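Local coordinates for bacterial bifunctional deaminase-reductase C-terminal domain-containing protein (Corynebacterium diphtheriae, PDB 2P4G) that is probably an NADP-dependent pyrimidine reductase of the RibD C-terminal family, acting on a riboflavin precursor, at residues S137-A146 and V164-P175; R70-A80 and R106-S116. All blocks are in the same frame, centred on the assembly; numbering follows the deposited sequence.

Interaction 1: S137-A146 and V164-P175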
loop_
_atom_site.group_PDB
_atom_site.type_symbol
_atom_site.label_atom_id
_atom_site.label_comp_id
_atom_site.label_asym_id
_atom_site.label_seq_id
_atom_site.Cartn_x
_atom_site.Cartn_y
_atom_site.Cartn_z
ATOM N N SER A 137 25.307 3.195 22.974
ATOM C CA SER A 137 25.155 4.626 22.728
ATOM C C SER A 137 24.871 4.916 21.234
ATOM O O SER A 137 25.526 4.366 20.357
ATOM C CB SER A 137 26.428 5.371 23.188
ATOM O OG SER A 137 26.232 6.778 23.258
ATOM N N PRO A 138 23.885 5.770 20.946
ATOM C CA PRO A 138 23.510 6.018 19.574
ATOM C C PRO A 138 24.415 7.033 18.916
ATOM O O PRO A 138 24.843 7.985 19.562
ATOM C CB PRO A 138 22.128 6.638 19.709
ATOM C CG PRO A 138 22.177 7.355 21.010
ATOM C CD PRO A 138 23.039 6.534 21.888
ATOM N N LEU A 139 24.677 6.837 17.626
ATOM C CA LEU A 139 25.381 7.809 16.846
ATOM C C LEU A 139 24.294 8.798 16.381
ATOM O O LEU A 139 23.337 8.414 15.710
ATOM C CB LEU A 139 26.087 7.121 15.673
ATOM C CG LEU A 139 26.817 7.997 14.658
ATOM C CD1 LEU A 139 27.904 8.836 15.329
ATOM C CD2 LEU A 139 27.377 7.120 13.515
ATOM N N VAL A 140 24.427 10.063 16.769
ATOM C CA VAL A 140 23.472 11.083 16.359
ATOM C C VAL A 140 24.019 11.822 15.147
ATOM O O VAL A 140 25.177 12.242 15.140
ATOM C CB VAL A 140 23.143 12.059 17.497
ATOM C CG1 VAL A 140 22.179 13.188 16.991
ATOM C CG2 VAL A 140 22.537 11.280 18.645
ATOM N N ILE A 141 23.188 11.932 14.112
ATOM C CA ILE A 141 23.547 12.646 12.890
ATOM C C ILE A 141 22.573 13.830 12.736
ATOM O O ILE A 141 21.372 13.645 12.601
ATOM C CB ILE A 141 23.465 11.754 11.615
ATOM C CG1 ILE A 141 24.244 10.434 11.781
ATOM C CG2 ILE A 141 23.916 12.551 10.368
ATOM C CD1 ILE A 141 25.718 10.564 11.838
ATOM N N THR A 142 23.119 15.037 12.751
ATOM C CA THR A 142 22.349 16.247 12.627
ATOM C C THR A 142 22.972 17.161 11.557
ATOM O O THR A 142 23.855 16.751 10.798
ATOM C CB THR A 142 22.252 16.941 14.002
ATOM O OG1 THR A 142 21.414 18.095 13.895
ATOM C CG2 THR A 142 23.618 17.337 14.516
ATOM N N GLN A 143 22.509 18.398 11.494
ATOM C CA GLN A 143 22.964 19.336 10.488
ATOM C C GLN A 143 23.115 20.701 11.132
ATOM O O GLN A 143 22.353 21.042 12.007
ATOM C CB GLN A 143 21.922 19.371 9.373
ATOM C CG GLN A 143 22.354 20.064 8.113
ATOM C CD GLN A 143 21.601 19.578 6.874
ATOM O OE1 GLN A 143 20.462 19.087 6.946
ATOM N NE2 GLN A 143 22.244 19.721 5.721
ATOM N N GLN A 144 24.104 21.480 10.733
ATOM C CA GLN A 144 24.201 22.846 11.230
ATOM C C GLN A 144 22.984 23.583 10.718
ATOM O O GLN A 144 22.805 23.673 9.506
ATOM C CB GLN A 144 25.460 23.534 10.724
ATOM C CG GLN A 144 25.720 24.900 11.353
ATOM C CD GLN A 144 26.363 24.808 12.728
ATOM O OE1 GLN A 144 27.301 24.036 12.944
ATOM N NE2 GLN A 144 25.866 25.609 13.667
ATOM N N PRO A 145 22.133 24.095 11.631
ATOM C CA PRO A 145 20.916 24.778 11.192
ATOM C C PRO A 145 21.241 26.056 10.419
ATOM O O PRO A 145 22.125 26.811 10.829
ATOM C CB PRO A 145 20.185 25.082 12.509
ATOM C CG PRO A 145 21.259 25.147 13.522
ATOM C CD PRO A 145 22.233 24.088 13.101
ATOM N N ALA A 146 20.534 26.255 9.307
ATOM C CA ALA A 146 20.846 27.309 8.341
ATOM C C ALA A 146 20.809 28.654 9.033
ATOM O O ALA A 146 21.794 29.395 9.044
ATOM C CB ALA A 146 19.850 27.279 7.164
ATOM N N VAL A 164 27.347 11.375 24.235
ATOM C CA VAL A 164 26.858 10.900 22.941
ATOM C C VAL A 164 27.672 11.471 21.796
ATOM O O VAL A 164 27.954 12.673 21.768
ATOM C CB VAL A 164 25.354 11.237 22.731
ATOM C CG1 VAL A 164 24.903 10.977 21.250
ATOM C CG2 VAL A 164 24.491 10.426 23.746
ATOM N N GLU A 165 28.051 10.600 20.858
ATOM C CA GLU A 165 28.733 11.009 19.639
ATOM C C GLU A 165 27.776 11.671 18.645
ATOM O O GLU A 165 26.806 11.035 18.202
ATOM C CB GLU A 165 29.347 9.778 18.973
ATOM C CG GLU A 165 30.406 10.086 17.932
ATOM C CD GLU A 165 30.949 8.828 17.277
ATOM O OE1 GLU A 165 30.692 7.704 17.801
ATOM O OE2 GLU A 165 31.620 8.968 16.221
ATOM N N VAL A 166 28.058 12.923 18.280
ATOM C CA VAL A 166 27.217 13.677 17.340
ATOM C C VAL A 166 28.004 14.164 16.129
ATOM O O VAL A 166 28.977 14.892 16.280
ATOM C CB VAL A 166 26.581 14.917 17.993
ATOM C CG1 VAL A 166 25.575 15.551 17.023
ATOM C CG2 VAL A 166 25.912 14.570 19.335
ATOM N N ILE A 167 27.579 13.756 14.938
ATOM C CA ILE A 167 28.150 14.244 13.718
ATOM C C ILE A 167 27.223 15.329 13.199
ATOM O O ILE A 167 26.018 15.085 13.024
ATOM C CB ILE A 167 28.229 13.161 12.642
ATOM C CG1 ILE A 167 29.188 12.035 13.047
ATOM C CG2 ILE A 167 28.711 13.777 11.316
ATOM C CD1 ILE A 167 29.173 10.862 12.053
ATOM N N VAL A 168 27.778 16.517 12.956
ATOM C CA VAL A 168 27.027 17.630 12.383
ATOM C C VAL A 168 27.331 17.718 10.896
ATOM O O VAL A 168 28.433 18.080 10.522
ATOM C CB VAL A 168 27.409 18.962 13.064
ATOM C CG1 VAL A 168 26.608 20.126 12.468
ATOM C CG2 VAL A 168 27.203 18.848 14.565
ATOM N N ALA A 169 26.373 17.349 10.058
ATOM C CA ALA A 169 26.494 17.548 8.613
ATOM C C ALA A 169 26.456 19.043 8.294
ATOM O O ALA A 169 25.806 19.803 8.998
ATOM C CB ALA A 169 25.368 16.814 7.871
ATOM N N PRO A 170 27.206 19.488 7.270
ATOM C CA PRO A 170 27.029 20.845 6.746
ATOM C C PRO A 170 25.606 21.170 6.320
ATOM O O PRO A 170 24.804 20.268 6.040
ATOM C CB PRO A 170 27.959 20.869 5.537
ATOM C CG PRO A 170 29.042 19.912 5.908
ATOM C CD PRO A 170 28.334 18.802 6.611
ATOM N N THR A 171 25.312 22.466 6.263
ATOM C CA THR A 171 23.984 22.960 5.889
ATOM C C THR A 171 23.579 22.451 4.500
ATOM O O THR A 171 22.418 22.071 4.280
ATOM C CB THR A 171 23.953 24.511 5.911
ATOM O OG1 THR A 171 24.444 24.989 7.176
ATOM C CG2 THR A 171 22.532 25.043 5.666
ATOM N N SER A 172 24.560 22.434 3.590
ATOM C CA SER A 172 24.390 21.977 2.203
ATOM C C SER A 172 24.080 20.490 2.053
ATOM O O SER A 172 23.231 20.101 1.250
ATOM C CB SER A 172 25.672 22.279 1.429
ATOM O OG SER A 172 26.809 22.078 2.258
ATOM N N THR A 173 24.766 19.672 2.844
ATOM C CA THR A 173 24.834 18.219 2.649
ATOM C C THR A 173 23.532 17.445 2.912
ATOM O O THR A 173 22.567 17.971 3.466
ATOM C CB THR A 173 25.909 17.635 3.575
ATOM O OG1 THR A 173 25.605 18.005 4.926
ATOM C CG2 THR A 173 27.290 18.154 3.209
ATOM N N ASN A 174 23.533 16.178 2.508
ATOM C CA ASN A 174 22.424 15.267 2.755
ATOM C C ASN A 174 22.753 14.389 3.971
ATOM O O ASN A 174 23.737 13.665 3.948
ATOM C CB ASN A 174 22.186 14.395 1.517
ATOM C CG ASN A 174 20.932 13.544 1.619
ATOM O OD1 ASN A 174 20.535 13.091 2.697
ATOM N ND2 ASN A 174 20.304 13.310 0.481
ATOM N N PRO A 175 21.918 14.431 5.022
ATOM C CA PRO A 175 22.218 13.711 6.268
ATOM C C PRO A 175 22.279 12.184 6.138
ATOM O O PRO A 175 23.066 11.563 6.828
ATOM C CB PRO A 175 21.048 14.097 7.179
ATOM C CG PRO A 175 19.936 14.409 6.238
ATOM C CD PRO A 175 20.619 15.122 5.105
HETATM O O HOH W 1 27.168 7.951 20.890
#
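Ile141 and Ile167 meet side by side on one face of a parallel strand pair. The pair belongs to a beta-alpha-beta unit: strand 139-143, helix 150-162, then strand 166-169 at the end of the sheet. Val140 and Thr142 bond through N and O to Glu165, Ile167 and Ala169. The Ile141 and Ile167 side chains point the same way, and their CD1 atoms come within 3.5 Å, unusually close. Helix 175-184 packs on this face through Ile178, Ala179 and Ala182. On the other face, Val140 CG2 touches Val164 CG1 at 3.5 Å, and Thr142 CG2 touches Val166 CG1 at 3.6 Å. The Thr142 hydroxyl turns to Ser116 O and Trp152.

The ends are looser. At one, a water bridges Ser137 OG, Pro138 O and Glu165 N. Leu139 CD1 slants across the exposed Glu165 chain, touching CD at 3.6 Å; Glu165 OE2 forms a salt bridge with Arg186. At the other, Gln144 and Ala146 meet Thr171 at the surface, where Thr171 OG1 donates to Gln144 O from above the carbonyl plane. At the end of strand 139-143, the Gln143 side chain reaches into the 170-173 turn. CG lies anti to the backbone N (chi1 -168°), and the chain runs on extended. Gln143 NE2 donates to Pro170 O at 2.6 Å, in the carbonyl plane on a lone pair. Thr173 OG1 gives Pro170 O a second bond, also 2.6 Å.

Interaction 2: R70-A80 and R106-S116; sequences RGWADAIVVGA and RCGLPKLTLLS. With EDO (1,2-ethanediol), chain I; EDO (1,2-ethanediol), chain G; EDO (1,2-ethanediol), chain H; EDO (1,2-ethanediol), chain K.
Arg106 has CG beside its backbone N (chi1 -77°) and its chain bends at chi2 and chi3 (chi3 -78°), which carries its guanidinium to the end of helix 60-72 and Asp74. Asp74 CG also sits beside its own N, and OD1 swings toward the arginine. The salt bridge from Arg106 NH1 to Asp74 OD1 is 2.8 Å. The oxygen lies in the guanidinium plane but is met from above the carboxylate plane, with the two planes 87° apart. NH1 also donates to Trp72 O at 3.0 Å. Asp74 OD2 is held by the backbone N atoms of Lys189 and Lys190.

Pro110 fits against the same turn, its CG 3.4 Å from Arg70 O and 3.7 Å from Ile76 CD1. Beyond it, parallel strands 75-79 and 111-115 share backbone bonds, first Lys111 N to Asp74 O, last Ala80 N to Leu115 O. Val78 CG1 and Leu114 CD2 pack side by side at a tight 3.5 Å. On the opposite face, Val77 CG1 rests on Leu115 CD1. The partly exposed ion pair ties the helix-to-strand turn to the loop before strand 111-115. The nearby positive charge, with the two backbone N-H groups at OD2, would probably favour the ionised form of Asp74.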
loop_
_atom_site.group_PDB
_atom_site.type_symbol
_atom_site.label_atom_id
_atom_site.label_comp_id
_atom_site.label_asym_id
_atom_site.label_seq_id
_atom_site.Cartn_x
_atom_site.Cartn_y
_atom_site.Cartn_z
ATOM N N ARG A 70 17.728 -6.754 12.515
ATOM C CA ARG A 70 18.713 -6.188 13.429
ATOM C C ARG A 70 19.895 -7.110 13.699
ATOM O O ARG A 70 21.017 -6.636 13.843
ATOM C CB ARG A 70 18.058 -5.772 14.755
ATOM C CG ARG A 70 17.260 -4.483 14.631
ATOM C CD ARG A 70 16.695 -4.022 15.969
ATOM N NE ARG A 70 16.251 -2.636 15.844
ATOM C CZ ARG A 70 16.158 -1.775 16.852
ATOM N NH1 ARG A 70 16.443 -2.141 18.092
ATOM N NH2 ARG A 70 15.784 -0.531 16.607
ATOM N N GLY A 71 19.645 -8.414 13.758
ATOM C CA GLY A 71 20.698 -9.392 13.909
ATOM C C GLY A 71 21.590 -9.506 12.693
ATOM O O GLY A 71 22.732 -9.942 12.804
ATOM N N TRP A 72 21.037 -9.155 11.539
ATOM C CA TRP A 72 21.751 -9.105 10.254
ATOM C C TRP A 72 22.593 -7.838 10.131
ATOM O O TRP A 72 23.632 -7.861 9.494
ATOM C CB TRP A 72 20.712 -9.159 9.109
ATOM C CG TRP A 72 21.170 -8.701 7.765
ATOM C CD1 TRP A 72 21.651 -9.487 6.757
ATOM C CD2 TRP A 72 21.145 -7.359 7.253
ATOM N NE1 TRP A 72 21.945 -8.716 5.653
ATOM C CE2 TRP A 72 21.641 -7.407 5.933
ATOM C CE3 TRP A 72 20.746 -6.117 7.782
ATOM C CZ2 TRP A 72 21.761 -6.262 5.138
ATOM C CZ3 TRP A 72 20.877 -4.986 7.006
ATOM C CH2 TRP A 72 21.382 -5.064 5.695
ATOM N N ALA A 73 22.119 -6.748 10.745
ATOM C CA ALA A 73 22.656 -5.408 10.546
ATOM C C ALA A 73 23.933 -5.146 11.338
ATOM O O ALA A 73 24.101 -5.626 12.459
ATOM C CB ALA A 73 21.584 -4.334 10.951
ATOM N N ASP A 74 24.805 -4.330 10.746
ATOM C CA ASP A 74 25.913 -3.704 11.453
ATOM C C ASP A 74 25.501 -2.373 12.058
ATOM O O ASP A 74 26.043 -1.949 13.091
ATOM C CB ASP A 74 27.047 -3.495 10.469
ATOM C CG ASP A 74 27.565 -4.801 9.922
ATOM O OD1 ASP A 74 27.754 -5.705 10.745
ATOM O OD2 ASP A 74 27.784 -4.932 8.696
ATOM N N ALA A 75 24.555 -1.703 11.399
ATOM C CA ALA A 75 23.992 -0.427 11.900
ATOM C C ALA A 75 22.520 -0.315 11.568
ATOM O O ALA A 75 22.027 -0.908 10.601
ATOM C CB ALA A 75 24.734 0.766 11.309
ATOM N N ILE A 76 21.829 0.461 12.379
ATOM C CA ILE A 76 20.421 0.759 12.193
ATOM C C ILE A 76 20.374 2.266 12.008
ATOM O O ILE A 76 20.986 3.011 12.774
ATOM C CB ILE A 76 19.610 0.364 13.451
ATOM C CG1 ILE A 76 19.706 -1.145 13.698
ATOM C CG2 ILE A 76 18.162 0.775 13.353
ATOM C CD1 ILE A 76 19.449 -1.543 15.141
ATOM N N VAL A 77 19.674 2.711 10.977
ATOM C CA VAL A 77 19.455 4.117 10.733
ATOM C C VAL A 77 17.964 4.366 10.850
ATOM O O VAL A 77 17.150 3.667 10.244
ATOM C CB VAL A 77 19.971 4.517 9.344
ATOM C CG1 VAL A 77 19.524 5.914 8.978
ATOM C CG2 VAL A 77 21.511 4.381 9.289
ATOM N N VAL A 78 17.612 5.337 11.674
ATOM C CA VAL A 78 16.215 5.663 11.923
ATOM C C VAL A 78 16.116 7.157 12.273
ATOM O O VAL A 78 17.008 7.712 12.902
ATOM C CB VAL A 78 15.613 4.754 13.042
ATOM C CG1 VAL A 78 16.255 5.062 14.391
ATOM C CG2 VAL A 78 14.078 4.882 13.114
ATOM N N GLY A 79 15.043 7.807 11.834
ATOM C CA GLY A 79 14.792 9.191 12.208
ATOM C C GLY A 79 14.466 9.265 13.691
ATOM O O GLY A 79 13.725 8.442 14.227
ATOM N N ALA A 80 15.016 10.261 14.364
ATOM C CA ALA A 80 14.842 10.400 15.806
ATOM C C ALA A 80 13.355 10.388 16.248
ATOM O O ALA A 80 13.017 9.803 17.280
ATOM C CB ALA A 80 15.549 11.671 16.290
ATOM N N ARG A 106 31.716 -10.570 14.728
ATOM C CA ARG A 106 30.974 -9.335 14.617
ATOM C C ARG A 106 30.676 -8.760 15.979
ATOM O O ARG A 106 30.553 -9.490 16.951
ATOM C CB ARG A 106 29.675 -9.568 13.863
ATOM C CG ARG A 106 29.883 -9.694 12.388
ATOM C CD ARG A 106 28.802 -8.965 11.619
ATOM N NE ARG A 106 27.563 -9.736 11.594
ATOM C CZ ARG A 106 26.360 -9.240 11.328
ATOM N NH1 ARG A 106 26.190 -7.947 11.068
ATOM N NH2 ARG A 106 25.316 -10.054 11.335
ATOM N N CYS A 107 30.552 -7.439 16.036
ATOM C CA CYS A 107 30.148 -6.768 17.245
ATOM C C CYS A 107 28.805 -7.351 17.644
ATOM O O CYS A 107 27.979 -7.666 16.783
ATOM C CB CYS A 107 30.008 -5.265 17.016
ATOM S SG CYS A 107 29.315 -4.391 18.484
ATOM N N GLY A 108 28.584 -7.501 18.943
ATOM C CA GLY A 108 27.394 -8.185 19.434
ATOM C C GLY A 108 26.103 -7.548 18.977
ATOM O O GLY A 108 25.157 -8.243 18.639
ATOM N N LEU A 109 26.099 -6.215 18.971
ATOM C CA LEU A 109 24.935 -5.402 18.641
ATOM C C LEU A 109 25.216 -4.402 17.518
ATOM O O LEU A 109 26.287 -3.798 17.465
ATOM C CB LEU A 109 24.487 -4.623 19.870
ATOM C CG LEU A 109 24.008 -5.510 21.021
ATOM C CD1 LEU A 109 24.258 -4.828 22.348
ATOM C CD2 LEU A 109 22.542 -5.901 20.843
ATOM N N PRO A 110 24.233 -4.196 16.632
ATOM C CA PRO A 110 24.400 -3.144 15.639
ATOM C C PRO A 110 24.380 -1.752 16.265
ATOM O O PRO A 110 23.760 -1.546 17.296
ATOM C CB PRO A 110 23.164 -3.317 14.736
ATOM C CG PRO A 110 22.157 -3.963 15.622
ATOM C CD PRO A 110 22.939 -4.888 16.499
ATOM N N LYS A 111 25.040 -0.807 15.611
ATOM C CA LYS A 111 25.088 0.567 16.062
ATOM C C LYS A 111 23.793 1.251 15.705
ATOM O O LYS A 111 23.413 1.330 14.531
ATOM C CB LYS A 111 26.257 1.319 15.399
ATOM C CG LYS A 111 26.518 2.725 15.938
ATOM C CD LYS A 111 27.049 2.665 17.350
ATOM C CE LYS A 111 27.415 4.036 17.930
ATOM N NZ LYS A 111 27.896 3.890 19.343
ATOM N N LEU A 112 23.122 1.778 16.717
ATOM C CA LEU A 112 21.938 2.593 16.490
ATOM C C LEU A 112 22.344 3.997 16.098
ATOM O O LEU A 112 23.063 4.671 16.837
ATOM C CB LEU A 112 21.062 2.636 17.748
ATOM C CG LEU A 112 19.742 3.378 17.675
ATOM C CD1 LEU A 112 18.812 2.799 16.576
ATOM C CD2 LEU A 112 19.084 3.343 19.055
ATOM N N THR A 113 21.839 4.435 14.948
ATOM C CA THR A 113 22.158 5.738 14.353
ATOM C C THR A 113 20.878 6.549 14.186
ATOM O O THR A 113 19.926 6.121 13.513
ATOM C CB THR A 113 22.867 5.580 12.978
ATOM O OG1 THR A 113 23.980 4.704 13.134
ATOM C CG2 THR A 113 23.356 6.931 12.414
ATOM N N LEU A 114 20.859 7.707 14.837
ATOM C CA LEU A 114 19.655 8.510 14.944
ATOM C C LEU A 114 19.851 9.777 14.185
ATOM O O LEU A 114 20.847 10.492 14.404
ATOM C CB LEU A 114 19.369 8.859 16.404
ATOM C CG LEU A 114 19.104 7.697 17.353
ATOM C CD1 LEU A 114 18.937 8.262 18.783
ATOM C CD2 LEU A 114 17.855 6.872 16.916
ATOM N N LEU A 115 18.930 10.030 13.258
ATOM C CA LEU A 115 18.948 11.223 12.440
ATOM C C LEU A 115 18.033 12.267 13.069
ATOM O O LEU A 115 16.832 12.045 13.237
ATOM C CB LEU A 115 18.450 10.883 11.036
ATOM C CG LEU A 115 19.142 9.734 10.303
ATOM C CD1 LEU A 115 18.595 9.622 8.882
ATOM C CD2 LEU A 115 20.633 9.903 10.270
ATOM N N SER A 116 18.597 13.411 13.415
ATOM C CA SER A 116 17.871 14.436 14.150
ATOM C C SER A 116 18.316 15.813 13.752
ATOM O O SER A 116 19.435 16.263 14.103
ATOM C CB SER A 116 18.103 14.259 15.664
ATOM O OG SER A 116 17.442 15.286 16.389
HETATM C C1 EDO I . 28.075 -0.444 18.194
HETATM O O1 EDO I . 27.164 -1.490 18.562
HETATM C C2 EDO I . 29.496 -0.941 17.921
HETATM O O2 EDO I . 29.808 -0.953 16.507
HETATM C C1 EDO G . 15.283 -1.166 21.679
HETATM O O1 EDO G . 14.288 -1.863 22.436
HETATM C C2 EDO G . 14.797 -0.375 20.432
HETATM O O2 EDO G . 15.898 0.270 19.665
HETATM C C1 EDO H . 14.499 8.113 20.896
HETATM O O1 EDO H . 14.692 8.496 22.266
HETATM C C2 EDO H . 15.336 9.032 19.982
HETATM O O2 EDO H . 14.578 9.992 19.212
HETATM C C1 EDO K . 23.372 -13.525 13.326
HETATM O O1 EDO K . 22.515 -14.680 13.306
HETATM C C2 EDO K . 24.084 -13.320 11.992
HETATM O O2 EDO K . 25.485 -13.123 12.212
HETATM O O HOH W 2 27.858 -3.673 15.267
#

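How the interactions relate
The two contacts lie in one mixed sheet, with centres about 16 Å apart. The strands run side by side in the order 166-169, 139-143, 111-115, 75-79, all parallel. Interaction 2 closes along the chain before interaction 1 opens. Strands 111-115 and 139-143 are neighbours in both sequence and sheet. They join the contacts directly: Leu114 N lies 2.7 Å from Leu139 O, and Lys111 NZ lies 2.6 Å from Ser137 O, both probably hydrogen bonds. Helix 175-184 packs against both pairs. The centre of interaction 2 lies about 7 Å from the centre of the folded chain, that of interaction 1 about 16 Å. Together they form four consecutive parallel strands running from one edge of the sheet toward its centre.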